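Local coordinates for Cry23AA1 (Bacillus thuringiensis, PDB 4RHZ), which is one half of a binary crystal toxin with an aerolysin-type fold, binds zinc, pairs with Cry37Aa1 and probably acts by forming pores in membranes, at residues V50-S64 and I142-N156. Sequence-based numbering, arbitrary orientation. Where two conformers were deposited one is given.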
loop_
_atom_site.group_PDB
_atom_site.type_symbol
_atom_site.label_atom_id
_atom_site.label_comp_id
_atom_site.label_asym_id
_atom_site.label_seq_id
_atom_site.Cartn_x
_atom_site.Cartn_y
_atom_site.Cartn_z
ATOM N N VAL A 50 5.424 0.267 5.565
ATOM C CA VAL A 50 6.565 1.022 5.914
ATOM C C VAL A 50 6.428 1.743 7.323
ATOM O O VAL A 50 5.492 2.540 7.537
ATOM C CB VAL A 50 6.927 2.088 4.808
ATOM C CG1 VAL A 50 8.119 2.950 5.261
ATOM C CG2 VAL A 50 7.277 1.377 3.451
ATOM N N ASN A 51 7.421 1.508 8.196
ATOM C CA ASN A 51 7.514 2.124 9.508
ATOM C C ASN A 51 8.193 3.428 9.311
ATOM O O ASN A 51 9.288 3.466 8.800
ATOM C CB ASN A 51 8.346 1.243 10.491
ATOM C CG ASN A 51 7.519 0.060 11.069
ATOM O OD1 ASN A 51 6.269 -0.049 10.844
ATOM N ND2 ASN A 51 8.189 -0.816 11.854
ATOM N N ASN A 52 7.552 4.490 9.733
ATOM C CA ASN A 52 8.078 5.808 9.694
ATOM C C ASN A 52 8.212 6.320 11.148
ATOM O O ASN A 52 7.261 6.276 11.938
ATOM C CB ASN A 52 7.086 6.757 8.939
ATOM C CG ASN A 52 7.005 6.390 7.434
ATOM O OD1 ASN A 52 7.877 6.786 6.627
ATOM N ND2 ASN A 52 6.116 5.447 7.127
ATOM N N GLN A 53 9.352 6.888 11.455
ATOM C CA GLN A 53 9.515 7.485 12.725
ATOM C C GLN A 53 9.088 8.935 12.719
ATOM O O GLN A 53 9.575 9.728 11.900
ATOM C CB GLN A 53 10.968 7.360 13.126
ATOM C CG GLN A 53 11.086 7.567 14.580
ATOM C CD GLN A 53 12.290 8.297 14.915
ATOM O OE1 GLN A 53 12.346 9.531 14.762
ATOM N NE2 GLN A 53 13.324 7.541 15.399
ATOM N N LEU A 54 8.180 9.291 13.631
ATOM C CA LEU A 54 7.634 10.659 13.682
ATOM C C LEU A 54 8.295 11.636 14.614
ATOM O O LEU A 54 8.700 12.709 14.116
ATOM C CB LEU A 54 6.122 10.692 13.936
ATOM C CG LEU A 54 5.424 9.718 12.951
ATOM C CD1 LEU A 54 4.015 9.568 13.414
ATOM C CD2 LEU A 54 5.512 10.215 11.473
ATOM N N THR A 55 8.373 11.314 15.936
ATOM C CA THR A 55 9.170 12.107 16.898
ATOM C C THR A 55 9.610 11.146 17.927
ATOM O O THR A 55 9.145 10.013 17.967
ATOM C CB THR A 55 8.365 12.966 17.850
ATOM O OG1 THR A 55 6.983 12.668 17.741
ATOM C CG2 THR A 55 8.699 14.379 17.823
ATOM N N THR A 56 10.466 11.644 18.812
ATOM C CA THR A 56 10.914 10.861 19.903
ATOM C C THR A 56 10.863 11.690 21.189
ATOM O O THR A 56 11.004 12.940 21.196
ATOM C CB THR A 56 12.351 10.341 19.666
ATOM O OG1 THR A 56 13.173 11.493 19.609
ATOM C CG2 THR A 56 12.500 9.665 18.330
ATOM N N LYS A 57 10.674 10.964 22.277
ATOM C CA LYS A 57 10.696 11.577 23.586
ATOM C C LYS A 57 11.815 10.893 24.366
ATOM O O LYS A 57 11.849 9.645 24.468
ATOM C CB LYS A 57 9.326 11.392 24.243
ATOM C CG LYS A 57 8.324 12.382 23.696
ATOM C CD LYS A 57 7.016 12.485 24.383
ATOM C CE LYS A 57 6.168 13.593 23.661
ATOM N NZ LYS A 57 4.825 13.752 24.275
ATOM N N ARG A 58 12.755 11.720 24.826
ATOM C CA ARG A 58 13.883 11.250 25.563
ATOM C C ARG A 58 13.703 11.631 27.082
ATOM O O ARG A 58 13.326 12.798 27.430
ATOM C CB ARG A 58 15.167 11.882 25.002
ATOM C CG ARG A 58 16.428 11.388 25.701
ATOM C CD ARG A 58 17.780 12.078 25.241
ATOM N NE ARG A 58 18.841 11.888 26.239
ATOM C CZ ARG A 58 20.164 11.788 25.996
ATOM N NH1 ARG A 58 20.624 11.802 24.730
ATOM N NH2 ARG A 58 21.042 11.644 27.021
ATOM N N VAL A 59 14.018 10.670 27.955
ATOM C CA VAL A 59 13.941 10.877 29.422
ATOM C C VAL A 59 15.212 10.334 30.036
ATOM O O VAL A 59 15.470 9.150 29.933
ATOM C CB VAL A 59 12.737 10.175 30.094
ATOM C CG1 VAL A 59 12.595 10.605 31.588
ATOM C CG2 VAL A 59 11.398 10.498 29.372
ATOM N N ASP A 60 15.988 11.222 30.650
ATOM C CA ASP A 60 17.201 10.877 31.394
ATOM C C ASP A 60 16.888 10.690 32.917
ATOM O O ASP A 60 16.367 11.624 33.566
ATOM C CB ASP A 60 18.237 11.977 31.204
ATOM C CG ASP A 60 18.766 12.054 29.741
ATOM O OD1 ASP A 60 18.004 11.990 28.749
ATOM O OD2 ASP A 60 19.975 12.190 29.545
ATOM N N ASN A 61 17.117 9.479 33.437
ATOM C CA ASN A 61 17.067 9.210 34.859
ATOM C C ASN A 61 18.490 9.332 35.442
ATOM O O ASN A 61 19.277 8.373 35.442
ATOM C CB ASN A 61 16.489 7.817 35.123
ATOM C CG ASN A 61 16.422 7.470 36.682
ATOM O OD1 ASN A 61 16.695 8.313 37.506
ATOM N ND2 ASN A 61 16.096 6.218 37.020
ATOM N N THR A 62 18.875 10.515 35.873
ATOM C CA THR A 62 20.252 10.650 36.366
ATOM C C THR A 62 20.408 10.176 37.837
ATOM O O THR A 62 21.477 10.332 38.393
ATOM C CB THR A 62 20.746 12.072 36.300
ATOM O OG1 THR A 62 19.883 12.863 37.115
ATOM C CG2 THR A 62 20.717 12.648 34.856
ATOM N N GLY A 63 19.360 9.612 38.459
ATOM C CA GLY A 63 19.427 9.220 39.871
ATOM C C GLY A 63 19.709 7.730 40.082
ATOM O O GLY A 63 19.859 6.950 39.103
ATOM N N SER A 64 19.765 7.327 41.355
ATOM C CA SER A 64 20.183 5.992 41.711
ATOM C C SER A 64 19.015 5.057 41.914
ATOM O O SER A 64 19.215 3.883 42.193
ATOM C CB SER A 64 21.109 6.022 42.934
ATOM O OG SER A 64 22.064 7.067 42.759
ATOM N N ILE A 142 12.411 3.434 33.913
ATOM C CA ILE A 142 13.774 3.771 33.548
ATOM C C ILE A 142 14.797 3.409 34.653
ATOM O O ILE A 142 14.838 4.097 35.688
ATOM C CB ILE A 142 13.902 5.266 33.282
ATOM C CG1 ILE A 142 12.791 5.693 32.302
ATOM C CG2 ILE A 142 15.300 5.561 32.760
ATOM C CD1 ILE A 142 12.665 7.126 32.171
ATOM N N PRO A 143 15.659 2.402 34.414
ATOM C CA PRO A 143 16.661 2.128 35.429
ATOM C C PRO A 143 17.508 3.339 35.767
ATOM O O PRO A 143 17.496 4.329 35.065
ATOM C CB PRO A 143 17.530 1.009 34.817
ATOM C CG PRO A 143 16.555 0.266 33.902
ATOM C CD PRO A 143 15.729 1.445 33.303
ATOM N N PRO A 144 18.217 3.250 36.891
ATOM C CA PRO A 144 19.007 4.349 37.431
ATOM C C PRO A 144 20.129 4.620 36.476
ATOM O O PRO A 144 20.624 3.687 35.896
ATOM C CB PRO A 144 19.597 3.771 38.739
ATOM C CG PRO A 144 18.805 2.501 39.052
ATOM C CD PRO A 144 18.243 2.018 37.731
ATOM N N LYS A 145 20.561 5.866 36.355
ATOM C CA LYS A 145 21.687 6.209 35.484
ATOM C C LYS A 145 21.440 5.710 34.027
ATOM O O LYS A 145 22.316 5.159 33.398
ATOM C CB LYS A 145 23.032 5.632 36.050
ATOM C CG LYS A 145 23.345 6.016 37.519
ATOM C CD LYS A 145 23.544 7.503 37.708
ATOM C CE LYS A 145 23.717 7.852 39.201
ATOM N NZ LYS A 145 23.880 9.357 39.299
ATOM N N THR A 146 20.238 5.883 33.509
ATOM C CA THR A 146 19.921 5.398 32.168
ATOM C C THR A 146 19.014 6.419 31.530
ATOM O O THR A 146 18.211 7.083 32.205
ATOM C CB THR A 146 19.210 4.043 32.253
ATOM O OG1 THR A 146 20.086 3.132 32.925
ATOM C CG2 THR A 146 18.877 3.483 30.891
ATOM N N TYR A 147 19.150 6.579 30.225
ATOM C CA TYR A 147 18.121 7.308 29.538
ATOM C C TYR A 147 17.368 6.395 28.588
ATOM O O TYR A 147 17.809 5.278 28.235
ATOM C CB TYR A 147 18.673 8.518 28.877
ATOM C CG TYR A 147 19.578 8.260 27.703
ATOM C CD1 TYR A 147 19.080 8.324 26.372
ATOM C CD2 TYR A 147 20.949 8.022 27.899
ATOM C CE1 TYR A 147 19.908 8.140 25.274
ATOM C CE2 TYR A 147 21.787 7.828 26.834
ATOM C CZ TYR A 147 21.259 7.885 25.514
ATOM O OH TYR A 147 22.133 7.692 24.489
ATOM N N VAL A 148 16.205 6.880 28.205
ATOM C CA VAL A 148 15.320 6.163 27.353
ATOM C C VAL A 148 15.016 7.115 26.160
ATOM O O VAL A 148 14.871 8.359 26.327
ATOM C CB VAL A 148 14.154 5.707 28.229
ATOM C CG1 VAL A 148 12.889 6.259 27.873
ATOM C CG2 VAL A 148 14.151 4.214 28.429
ATOM N N GLU A 149 15.020 6.553 24.962
ATOM C CA GLU A 149 14.477 7.256 23.794
ATOM C C GLU A 149 13.232 6.484 23.393
ATOM O O GLU A 149 13.356 5.282 23.033
ATOM C CB GLU A 149 15.474 7.254 22.630
ATOM C CG GLU A 149 16.383 8.492 22.600
ATOM C CD GLU A 149 17.651 8.338 21.749
ATOM O OE1 GLU A 149 17.745 7.385 20.955
ATOM O OE2 GLU A 149 18.584 9.159 21.890
ATOM N N ALA A 150 12.061 7.130 23.500
ATOM C CA ALA A 150 10.820 6.478 23.101
ATOM C C ALA A 150 10.462 7.149 21.761
ATOM O O ALA A 150 10.210 8.389 21.702
ATOM C CB ALA A 150 9.676 6.642 24.150
ATOM N N ALA A 151 10.552 6.367 20.695
ATOM C CA ALA A 151 10.255 6.902 19.318
ATOM C C ALA A 151 8.838 6.447 18.907
ATOM O O ALA A 151 8.476 5.296 19.062
ATOM C CB ALA A 151 11.326 6.410 18.306
ATOM N N TYR A 152 8.049 7.360 18.381
ATOM C CA TYR A 152 6.696 7.022 17.902
ATOM C C TYR A 152 6.770 6.655 16.419
ATOM O O TYR A 152 7.262 7.440 15.587
ATOM C CB TYR A 152 5.800 8.267 18.122
ATOM C CG TYR A 152 4.326 8.021 18.016
ATOM C CD1 TYR A 152 3.756 6.872 18.568
ATOM C CD2 TYR A 152 3.483 8.986 17.462
ATOM C CE1 TYR A 152 2.396 6.678 18.527
ATOM C CE2 TYR A 152 2.109 8.771 17.388
ATOM C CZ TYR A 152 1.595 7.657 17.918
ATOM O OH TYR A 152 0.259 7.480 17.912
ATOM N N ILE A 153 6.331 5.439 16.105
ATOM C CA ILE A 153 6.443 4.864 14.769
ATOM C C ILE A 153 5.015 4.716 14.197
ATOM O O ILE A 153 4.140 4.141 14.883
ATOM C CB ILE A 153 6.997 3.391 14.773
ATOM C CG1 ILE A 153 8.504 3.222 15.140
ATOM C CG2 ILE A 153 6.874 2.783 13.415
ATOM C CD1 ILE A 153 9.274 4.461 15.228
ATOM N N ILE A 154 4.774 5.209 12.968
ATOM C CA ILE A 154 3.499 4.943 12.270
ATOM C C ILE A 154 3.775 4.008 11.073
ATOM O O ILE A 154 4.666 4.281 10.247
ATOM C CB ILE A 154 2.759 6.261 11.933
ATOM C CG1 ILE A 154 1.245 6.046 11.741
ATOM C CG2 ILE A 154 3.364 6.952 10.745
ATOM C CD1 ILE A 154 0.894 5.054 10.712
ATOM N N GLN A 155 3.076 2.893 11.034
ATOM C CA GLN A 155 3.246 1.938 10.005
ATOM C C GLN A 155 2.208 2.209 8.868
ATOM O O GLN A 155 1.023 1.989 9.045
ATOM C CB GLN A 155 3.107 0.531 10.567
ATOM C CG GLN A 155 3.350 -0.510 9.577
ATOM C CD GLN A 155 3.420 -1.869 10.173
ATOM O OE1 GLN A 155 2.536 -2.709 9.955
ATOM N NE2 GLN A 155 4.487 -2.118 10.963
ATOM N N ASN A 156 2.713 2.673 7.734
ATOM C CA ASN A 156 1.946 3.009 6.537
ATOM C C ASN A 156 1.811 1.901 5.548
ATOM O O ASN A 156 2.782 1.181 5.293
ATOM C CB ASN A 156 2.590 4.181 5.825
ATOM C CG ASN A 156 1.803 5.406 6.024
ATOM O OD1 ASN A 156 1.911 6.091 7.091
ATOM N ND2 ASN A 156 0.890 5.691 5.035
#
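Q155 NE2 donates to N51 OD1 at 2.7 Å; the bond falls on a lone pair, with the two amide planes only 22° apart. The other nitrogen of that asparagine, ND2, bonds to C99 O of the Cry37Aa1 chain. At the far end K145 NZ reaches T62 O (2.7 Å), and N61, its CG anti to the backbone N (chi1 180°), sends ND2 to I142 O at 2.8 Å while its OD1 accepts from G63 N in an Asx turn. Two residues, K145 and T146, lie opposite the single N61, which makes a G1 beta bulge.

R58 stacks on Y147: CZ sits 3.8 Å from the ring centroid, with guanidinium and ring planes 7° apart, a cation-pi contact. D60 fixes the rotation of the guanidinium through a side-on bidentate salt bridge, R58 NE to D60 OD1 at 2.6 Å and NH2 to OD2.

Antiparallel backbone bonds join the strands along their length. The register slips by one residue between Q53 and T56, a beta bulge, where L54 N donates to Y152 O and Y152 N donates to T55 O. Apolar packing is local: V59 CG1 meets I142 CD1 at 3.5 Å, and L54 CD1 lies 4.1 Å from Y152 CD2.

Strand 211-235 pairs with Y147, E149 and A151 by backbone bonds, F73 of strand 67-90 stacks on Y152, and V50-N52 continue the sheet into a parallel strand of Cry37Aa1.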